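Local coordinates for GH127 beta-L-arabinofuranoside (Geobacillus stearothermophilus, PDB 4QK0), which probably hydrolyses beta-L-arabinofuranosidic bonds to release L-arabinose, as a retaining glycoside hydrolase of family 127, at residues I537-H540 / A545-G548; V550-G555 / L573-D578; Y37-L42 / H53-F58. All blocks are in the same frame, centred on the assembly; numbering follows the deposited sequence.

Contact 1 of 3, residues I537-H540 / A545-G548; sequences IKAH and ANAG
Asn-546 meets the methyl group of Ala-539 with its CB and with the ND2 end of its flat carboxamide. Asn-546 ND2 and Asn-546 CB both lie 4.0 Å from Ala-539 CB, so the methyl comes up beside the amide nitrogen, while Asn-546 OD1 is directed elsewhere, to a hydrogen bond from Asn-327 ND2. The first torsion of Asn-546 sets CG beside its own backbone N (chi1 -59°), and the turn about chi2 (-37°) lays ND2, not OD1, toward Ala-539.

Two waters supply the polar link. One takes a hydrogen bond from Ala-539 N at 3.0 Å and gives one to Asn-546 O at 2.8 Å, joining the backbones where they run too far apart to bond directly. The other accepts from Lys-538 NZ at 3.1 Å and from Gly-548 N at 2.7 Å. The lysine chain is bent at chi2 and chi3, folding its ammonium back toward the loop until NZ stands 4.2 Å from Gly-548 C. Besides that water, NZ bonds to Lys-549 O and forms a salt bridge with Glu-647, so three partners grip the buried charge.

Together these links close the nine-residue loop between adjacent antiparallel strands 534-539 and 549-554 in the C-terminal beta domain. Trp-644 of strand 641-647 packs against both Ala-539 and Asn-546, and Gly-548 bonds to Glu-647 of that strand. Next to the contact, the ring of His-540 stacks with Phe-323 and also meets Trp-608 of the second subunit, the planes about 55° apart. Lys-538 and Ala-539 also pair with an antiparallel strand of the second subunit, carrying the sheet across the dimer interface.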
loop_
_atom_site.group_PDB
_atom_site.type_symbol
_atom_site.label_atom_id
_atom_site.label_comp_id
_atom_site.label_asym_id
_atom_site.label_seq_id
_atom_site.Cartn_x
_atom_site.Cartn_y
_atom_site.Cartn_z
ATOM N N ILE A 537 -11.148 -4.001 -22.513
ATOM C CA ILE A 537 -10.049 -4.898 -22.248
ATOM C C ILE A 537 -10.200 -5.539 -20.858
ATOM O O ILE A 537 -10.452 -4.832 -19.864
ATOM C CB ILE A 537 -8.727 -4.128 -22.323
ATOM C CG1 ILE A 537 -8.587 -3.396 -23.691
ATOM C CG2 ILE A 537 -7.558 -5.064 -22.110
ATOM C CD1 ILE A 537 -8.657 -4.305 -24.909
ATOM N N LYS A 538 -10.000 -6.848 -20.791
ATOM C CA LYS A 538 -9.975 -7.587 -19.558
ATOM C C LYS A 538 -8.591 -8.102 -19.215
ATOM O O LYS A 538 -7.841 -8.500 -20.099
ATOM C CB LYS A 538 -10.902 -8.786 -19.657
ATOM C CG LYS A 538 -12.360 -8.432 -19.843
ATOM C CD LYS A 538 -13.026 -7.754 -18.643
ATOM C CE LYS A 538 -12.875 -8.590 -17.353
ATOM N NZ LYS A 538 -13.464 -7.997 -16.133
ATOM N N ALA A 539 -8.245 -8.076 -17.936
ATOM C CA ALA A 539 -6.976 -8.616 -17.502
ATOM C C ALA A 539 -7.119 -10.065 -17.118
ATOM O O ALA A 539 -8.193 -10.522 -16.719
ATOM C CB ALA A 539 -6.412 -7.866 -16.355
ATOM N N HIS A 540 -6.041 -10.816 -17.289
ATOM C CA HIS A 540 -6.019 -12.229 -16.943
ATOM C C HIS A 540 -6.599 -12.342 -15.507
ATOM O O HIS A 540 -6.334 -11.465 -14.649
ATOM C CB HIS A 540 -4.570 -12.672 -16.950
ATOM C CG HIS A 540 -4.383 -14.122 -16.819
ATOM N ND1 HIS A 540 -4.645 -14.792 -15.655
ATOM C CD2 HIS A 540 -3.890 -15.039 -17.684
ATOM C CE1 HIS A 540 -4.340 -16.068 -15.802
ATOM N NE2 HIS A 540 -3.863 -16.241 -17.022
ATOM N N ALA A 545 -5.966 -7.282 -8.857
ATOM C CA ALA A 545 -6.385 -5.892 -8.814
ATOM C C ALA A 545 -7.485 -5.591 -9.794
ATOM O O ALA A 545 -8.186 -4.662 -9.589
ATOM C CB ALA A 545 -5.196 -4.996 -9.093
ATOM N N ASN A 546 -7.654 -6.391 -10.851
ATOM C CA ASN A 546 -8.603 -6.071 -11.913
ATOM C C ASN A 546 -9.779 -6.985 -12.046
ATOM O O ASN A 546 -10.555 -6.887 -12.994
ATOM C CB ASN A 546 -7.857 -5.881 -13.212
ATOM C CG ASN A 546 -6.824 -4.765 -13.117
ATOM O OD1 ASN A 546 -7.067 -3.729 -12.451
ATOM N ND2 ASN A 546 -5.681 -4.943 -13.759
ATOM N N ALA A 547 -9.942 -7.862 -11.053
ATOM C CA ALA A 547 -11.117 -8.722 -10.929
ATOM C C ALA A 547 -12.336 -7.828 -10.934
ATOM O O ALA A 547 -12.353 -6.843 -10.218
ATOM C CB ALA A 547 -11.057 -9.478 -9.623
ATOM N N GLY A 548 -13.292 -8.123 -11.807
ATOM C CA GLY A 548 -14.493 -7.312 -11.953
ATOM C C GLY A 548 -14.334 -5.950 -12.614
ATOM O O GLY A 548 -15.236 -5.104 -12.516
HETATM O O HOH W 1 -13.026 -9.972 -13.748
HETATM O O HOH W 2 -10.082 -7.440 -15.692
#

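Contact 2 of 3, residues V550-G555 / L573-D578; sequences VALQRG and LFLPRD
Leu-575 reaches strand 549-554 with one methyl group, CD2, which touches two side chains at once. Leu-575 CD2 lies 4.1 Å from Val-550 CG1, and the same Leu-575 CD2 is 4.0 Å from Leu-552 CD2. The reach comes from an extended shape: CG stands opposite the backbone N (chi1 -177°), and CD2 continues the zigzag away from CA while CD1 is folded to one side (chi2 63°).

Val-550 answers with CG1 held between its own backbone N and carbonyl carbon (chi1 69°), the crowded position for a branch; its side chain meets that of Leu-575 at about a right angle. Leu-552 starts off across the line to Leu-575, and only its end comes nearer. With CG beside its backbone N, its CD1 is extended and its CD2 turned back, and this turned-back methyl closes on the leucine opposite at an oblique crossing.

The two segments do not pair by backbone. Strand 641-647 lies between, pairing with both strand 549-554 and strand 574-586; its Val-645 hydrogen-bonds to the backbone of Val-550 and packs on Leu-575. At the far end of segment 550-555, and wholly within it, Gln-553 NE2 gives a nearly straight bond of 3.0 Å to Gly-555 O.

All three touching residues are buried and wholly apolar at their meeting points. Cohesion here therefore rests on van der Waals contact and the exclusion of water, with the methyls placed by the rotamers.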
loop_
_atom_site.group_PDB
_atom_site.type_symbol
_atom_site.label_atom_id
_atom_site.label_comp_id
_atom_site.label_asym_id
_atom_site.label_seq_id
_atom_site.Cartn_x
_atom_site.Cartn_y
_atom_site.Cartn_z
ATOM N N VAL A 550 -12.723 -3.421 -16.006
ATOM C CA VAL A 550 -12.553 -3.374 -17.446
ATOM C C VAL A 550 -11.885 -2.053 -17.793
ATOM O O VAL A 550 -12.036 -1.070 -17.061
ATOM C CB VAL A 550 -13.911 -3.520 -18.129
ATOM C CG1 VAL A 550 -14.763 -2.301 -17.905
ATOM C CG2 VAL A 550 -13.777 -3.749 -19.613
ATOM N N ALA A 551 -11.067 -2.062 -18.849
ATOM C CA ALA A 551 -10.371 -0.867 -19.320
ATOM C C ALA A 551 -10.839 -0.621 -20.702
ATOM O O ALA A 551 -11.104 -1.548 -21.477
ATOM C CB ALA A 551 -8.863 -1.038 -19.289
ATOM N N LEU A 552 -10.912 0.643 -21.062
ATOM C CA LEU A 552 -11.228 0.967 -22.454
ATOM C C LEU A 552 -9.973 1.271 -23.278
ATOM O O LEU A 552 -9.034 1.907 -22.811
ATOM C CB LEU A 552 -12.138 2.174 -22.499
ATOM C CG LEU A 552 -13.442 1.934 -21.763
ATOM C CD1 LEU A 552 -14.267 3.181 -21.792
ATOM C CD2 LEU A 552 -14.249 0.787 -22.347
ATOM N N GLN A 553 -9.958 0.755 -24.502
ATOM C CA GLN A 553 -8.859 0.968 -25.417
ATOM C C GLN A 553 -9.394 1.133 -26.846
ATOM O O GLN A 553 -10.298 0.429 -27.284
ATOM C CB GLN A 553 -7.867 -0.188 -25.364
ATOM C CG GLN A 553 -6.624 0.063 -26.202
ATOM C CD GLN A 553 -5.513 -0.964 -26.066
ATOM O OE1 GLN A 553 -5.339 -1.570 -25.018
ATOM N NE2 GLN A 553 -4.682 -1.067 -27.106
ATOM N N ARG A 554 -8.752 2.016 -27.590
ATOM C CA ARG A 554 -9.064 2.183 -29.036
ATOM C C ARG A 554 -7.783 2.339 -29.849
ATOM O O ARG A 554 -6.982 3.238 -29.577
ATOM C CB ARG A 554 -9.919 3.424 -29.190
ATOM C CG ARG A 554 -10.278 3.766 -30.614
ATOM C CD ARG A 554 -11.245 4.946 -30.702
ATOM N NE ARG A 554 -11.606 5.111 -32.115
ATOM C CZ ARG A 554 -10.885 5.775 -33.016
ATOM N NH1 ARG A 554 -9.776 6.396 -32.701
ATOM N NH2 ARG A 554 -11.282 5.807 -34.254
ATOM N N GLY A 555 -7.570 1.480 -30.845
ATOM C CA GLY A 555 -6.265 1.488 -31.523
ATOM C C GLY A 555 -5.242 1.157 -30.461
ATOM O O GLY A 555 -5.512 0.341 -29.571
ATOM N N LEU A 573 -18.511 4.026 -10.194
ATOM C CA LEU A 573 -18.950 4.082 -11.596
ATOM C C LEU A 573 -18.831 2.686 -12.102
ATOM O O LEU A 573 -17.791 2.052 -11.938
ATOM C CB LEU A 573 -18.042 4.934 -12.466
ATOM C CG LEU A 573 -18.472 6.334 -12.892
ATOM C CD1 LEU A 573 -17.402 6.916 -13.800
ATOM C CD2 LEU A 573 -19.774 6.348 -13.634
ATOM N N PHE A 574 -19.906 2.208 -12.693
ATOM C CA PHE A 574 -20.035 0.849 -13.130
ATOM C C PHE A 574 -20.412 0.891 -14.602
ATOM O O PHE A 574 -21.354 1.583 -15.007
ATOM C CB PHE A 574 -21.065 0.084 -12.270
ATOM C CG PHE A 574 -20.686 0.016 -10.814
ATOM C CD1 PHE A 574 -20.934 1.083 -9.958
ATOM C CD2 PHE A 574 -20.034 -1.092 -10.315
ATOM C CE1 PHE A 574 -20.555 1.036 -8.629
ATOM C CE2 PHE A 574 -19.648 -1.152 -9.005
ATOM C CZ PHE A 574 -19.911 -0.076 -8.147
ATOM N N LEU A 575 -19.651 0.160 -15.406
ATOM C CA LEU A 575 -19.875 0.141 -16.824
ATOM C C LEU A 575 -20.583 -1.125 -17.123
ATOM O O LEU A 575 -19.999 -2.187 -17.005
ATOM C CB LEU A 575 -18.524 0.243 -17.560
ATOM C CG LEU A 575 -18.632 0.296 -19.079
ATOM C CD1 LEU A 575 -19.391 1.539 -19.544
ATOM C CD2 LEU A 575 -17.263 0.318 -19.755
ATOM N N PRO A 576 -21.849 -1.060 -17.519
ATOM C CA PRO A 576 -22.504 -2.310 -17.942
ATOM C C PRO A 576 -21.918 -2.873 -19.224
ATOM O O PRO A 576 -21.448 -2.116 -20.080
ATOM C CB PRO A 576 -23.943 -1.899 -18.226
ATOM C CG PRO A 576 -24.067 -0.508 -17.781
ATOM C CD PRO A 576 -22.709 0.104 -17.729
ATOM N N ARG A 577 -21.896 -4.200 -19.330
ATOM C CA ARG A 577 -21.337 -4.924 -20.522
ATOM C C ARG A 577 -21.985 -4.484 -21.836
ATOM O O ARG A 577 -21.328 -4.436 -22.860
ATOM C CB ARG A 577 -21.434 -6.494 -20.390
ATOM C CG ARG A 577 -22.845 -7.108 -20.396
ATOM C CD ARG A 577 -23.620 -6.704 -19.139
ATOM N NE ARG A 577 -24.598 -5.600 -19.255
ATOM C CZ ARG A 577 -25.177 -5.037 -18.183
ATOM N NH1 ARG A 577 -24.865 -5.444 -16.944
ATOM N NH2 ARG A 577 -26.073 -4.078 -18.334
ATOM N N ASP A 578 -23.265 -4.165 -21.779
ATOM C CA ASP A 578 -24.027 -3.880 -22.975
ATOM C C ASP A 578 -24.024 -2.443 -23.380
ATOM O O ASP A 578 -24.600 -2.129 -24.406
ATOM C CB ASP A 578 -25.498 -4.237 -22.755
ATOM C CG ASP A 578 -26.166 -3.372 -21.647
ATOM O OD1 ASP A 578 -25.859 -2.154 -21.513
ATOM O OD2 ASP A 578 -27.007 -3.919 -20.902
#

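Contact 3 of 3, residues Y37-L42 / H53-F58; sequences YQWEAL and HAIENF
Ile-55 and Ala-54, at the start of segment 53-58, take the apolar contacts from the C-terminal end of helix 22-42. Leu-42 gives the largest share: its CD2 lies 3.8 Å from Ala-54 CB, and its CB is 4.1 Å from Ile-55 CG1. Three residues earlier on the helix, Trp-39 CZ3 meets Ile-55 CD1 at 4.0 Å. The tryptophan leaves its helix pointing away from the other segment, but with CG opposite the backbone N (chi1 179°) the six-membered ring swings back across, and the isoleucine tip comes to it obliquely.

The polar contact is by water. A single water donates to Leu-42 O at 2.7 Å and accepts from Glu-56 N at 3.0 Å. It gives one carbonyl at the C-terminal end of the first helix and one amide near the N-terminal end of the next a partner, which may suit both helix dipoles.

The axes of helix segments 37-42 and 54-58 come to 10.2 Å, with their directions 50° apart, so the chain bends rather than folds back. Trp-82 of helix 76-92 stacks on Trp-39 and packs on Leu-42, Val-79 of that helix touches Ala-54, and Leu-101 and Val-105 of helix 96-112 pack on Trp-39, building the joint into the helical catalytic domain, consistent with the alpha/alpha barrel of this clan.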
loop_
_atom_site.group_PDB
_atom_site.type_symbol
_atom_site.label_atom_id
_atom_site.label_comp_id
_atom_site.label_asym_id
_atom_site.label_seq_id
_atom_site.Cartn_x
_atom_site.Cartn_y
_atom_site.Cartn_z
ATOM N N TYR A 37 14.825 24.699 -21.062
ATOM C CA TYR A 37 14.619 24.805 -19.607
ATOM C C TYR A 37 15.671 23.990 -18.861
ATOM O O TYR A 37 16.259 24.459 -17.874
ATOM C CB TYR A 37 13.197 24.355 -19.208
ATOM C CG TYR A 37 12.897 24.538 -17.736
ATOM C CD1 TYR A 37 13.243 23.570 -16.816
ATOM C CD2 TYR A 37 12.334 25.719 -17.263
ATOM C CE1 TYR A 37 13.018 23.749 -15.457
ATOM C CE2 TYR A 37 12.090 25.904 -15.902
ATOM C CZ TYR A 37 12.424 24.907 -15.013
ATOM O OH TYR A 37 12.180 25.084 -13.681
ATOM N N GLN A 38 15.908 22.764 -19.329
ATOM C CA GLN A 38 16.910 21.937 -18.668
ATOM C C GLN A 38 18.288 22.531 -18.765
ATOM O O GLN A 38 19.087 22.414 -17.828
ATOM C CB GLN A 38 16.947 20.532 -19.230
ATOM C CG GLN A 38 15.785 19.628 -18.819
ATOM C CD GLN A 38 15.520 19.514 -17.300
ATOM O OE1 GLN A 38 16.289 18.869 -16.588
ATOM N NE2 GLN A 38 14.388 20.097 -16.806
ATOM N N TRP A 39 18.603 23.164 -19.903
ATOM C CA TRP A 39 19.904 23.842 -20.019
ATOM C C TRP A 39 20.082 24.888 -18.906
ATOM O O TRP A 39 21.151 25.009 -18.294
ATOM C CB TRP A 39 20.068 24.451 -21.430
ATOM C CG TRP A 39 21.346 25.168 -21.627
ATOM C CD1 TRP A 39 21.490 26.488 -21.915
ATOM C CD2 TRP A 39 22.687 24.636 -21.492
ATOM N NE1 TRP A 39 22.820 26.816 -21.951
ATOM C CE2 TRP A 39 23.582 25.711 -21.701
ATOM C CE3 TRP A 39 23.205 23.370 -21.230
ATOM C CZ2 TRP A 39 24.962 25.556 -21.704
ATOM C CZ3 TRP A 39 24.612 23.209 -21.188
ATOM C CH2 TRP A 39 25.471 24.296 -21.422
ATOM N N GLU A 40 19.012 25.629 -18.608
ATOM C CA GLU A 40 19.065 26.655 -17.566
ATOM C C GLU A 40 19.276 26.005 -16.238
ATOM O O GLU A 40 20.080 26.499 -15.440
ATOM C CB GLU A 40 17.787 27.494 -17.552
ATOM C CG GLU A 40 17.585 28.306 -18.836
ATOM C CD GLU A 40 18.756 29.229 -19.111
ATOM O OE1 GLU A 40 19.038 30.110 -18.268
ATOM O OE2 GLU A 40 19.417 29.080 -20.162
ATOM N N ALA A 41 18.555 24.899 -15.985
ATOM C CA ALA A 41 18.681 24.210 -14.702
ATOM C C ALA A 41 20.087 23.673 -14.502
ATOM O O ALA A 41 20.658 23.793 -13.388
ATOM C CB ALA A 41 17.674 23.077 -14.603
ATOM N N LEU A 42 20.650 23.075 -15.571
ATOM C CA LEU A 42 21.973 22.491 -15.461
ATOM C C LEU A 42 23.004 23.567 -15.143
ATOM O O LEU A 42 24.074 23.281 -14.581
ATOM C CB LEU A 42 22.351 21.743 -16.737
ATOM C CG LEU A 42 21.529 20.491 -17.064
ATOM C CD1 LEU A 42 21.771 20.075 -18.498
ATOM C CD2 LEU A 42 21.823 19.333 -16.108
ATOM N N HIS A 53 24.314 22.390 -10.172
ATOM C CA HIS A 53 25.775 22.409 -10.273
ATOM C C HIS A 53 26.340 21.393 -11.298
ATOM O O HIS A 53 27.523 21.037 -11.241
ATOM C CB HIS A 53 26.434 22.156 -8.890
ATOM C CG HIS A 53 26.608 23.387 -8.055
ATOM N ND1 HIS A 53 27.815 24.040 -7.942
ATOM C CD2 HIS A 53 25.737 24.073 -7.279
ATOM C CE1 HIS A 53 27.676 25.091 -7.156
ATOM N NE2 HIS A 53 26.426 25.127 -6.733
ATOM N N ALA A 54 25.542 20.919 -12.218
ATOM C CA ALA A 54 26.006 19.789 -13.031
ATOM C C ALA A 54 27.166 20.225 -13.942
ATOM O O ALA A 54 28.130 19.477 -14.129
ATOM C CB ALA A 54 24.866 19.176 -13.848
ATOM N N ILE A 55 27.043 21.414 -14.512
ATOM C CA ILE A 55 28.074 21.957 -15.409
ATOM C C ILE A 55 29.248 22.462 -14.556
ATOM O O ILE A 55 30.418 22.214 -14.865
ATOM C CB ILE A 55 27.521 23.084 -16.269
ATOM C CG1 ILE A 55 26.387 22.602 -17.177
ATOM C CG2 ILE A 55 28.619 23.748 -17.102
ATOM C CD1 ILE A 55 26.810 21.612 -18.231
ATOM N N GLU A 56 28.906 23.135 -13.466
ATOM C CA GLU A 56 29.877 23.675 -12.561
ATOM C C GLU A 56 30.840 22.598 -12.089
ATOM O O GLU A 56 32.054 22.812 -11.998
ATOM C CB GLU A 56 29.158 24.391 -11.385
ATOM C CG GLU A 56 30.049 25.217 -10.479
ATOM C CD GLU A 56 30.865 26.265 -11.225
ATOM O OE1 GLU A 56 30.541 26.604 -12.403
ATOM O OE2 GLU A 56 31.856 26.739 -10.622
ATOM N N ASN A 57 30.322 21.431 -11.741
ATOM C CA ASN A 57 31.192 20.339 -11.299
ATOM C C ASN A 57 32.300 20.047 -12.371
ATOM O O ASN A 57 33.377 19.686 -12.017
ATOM C CB ASN A 57 30.400 19.063 -11.032
ATOM C CG ASN A 57 29.555 19.120 -9.746
ATOM O OD1 ASN A 57 29.841 19.855 -8.812
ATOM N ND2 ASN A 57 28.538 18.269 -9.698
ATOM N N PHE A 58 31.979 20.124 -13.655
ATOM C CA PHE A 58 32.984 19.859 -14.709
ATOM C C PHE A 58 33.967 21.009 -14.825
ATOM O O PHE A 58 35.156 20.795 -15.033
ATOM C CB PHE A 58 32.347 19.641 -16.072
ATOM C CG PHE A 58 31.699 18.307 -16.221
ATOM C CD1 PHE A 58 32.460 17.162 -16.407
ATOM C CD2 PHE A 58 30.318 18.193 -16.168
ATOM C CE1 PHE A 58 31.862 15.919 -16.522
ATOM C CE2 PHE A 58 29.716 16.965 -16.301
ATOM C CZ PHE A 58 30.475 15.826 -16.454
HETATM O O HOH W 3 26.084 24.229 -13.133
#

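How the contacts relate
From the N terminus, contact 3 comes first and closes the loop of eleven residues that joins helices 22-42 and 54-61 in the catalytic domain. Contact 1 follows far along the chain, shutting the short loop between strands 534-539 and 549-554. Contact 2 then opens and spans the longer excursion through strand 557-562 and helix 563-566 to strand 574-586. The three run in series, none nested or crossed. Contacts 1 and 2 share the C-terminal sheet, their centres about 11 Å apart, and Ile-537 N probably bonds to Ala-551 O at 2.7 Å. Contact 3 lies across the chain's centre, about 45 Å from contact 1 between centres.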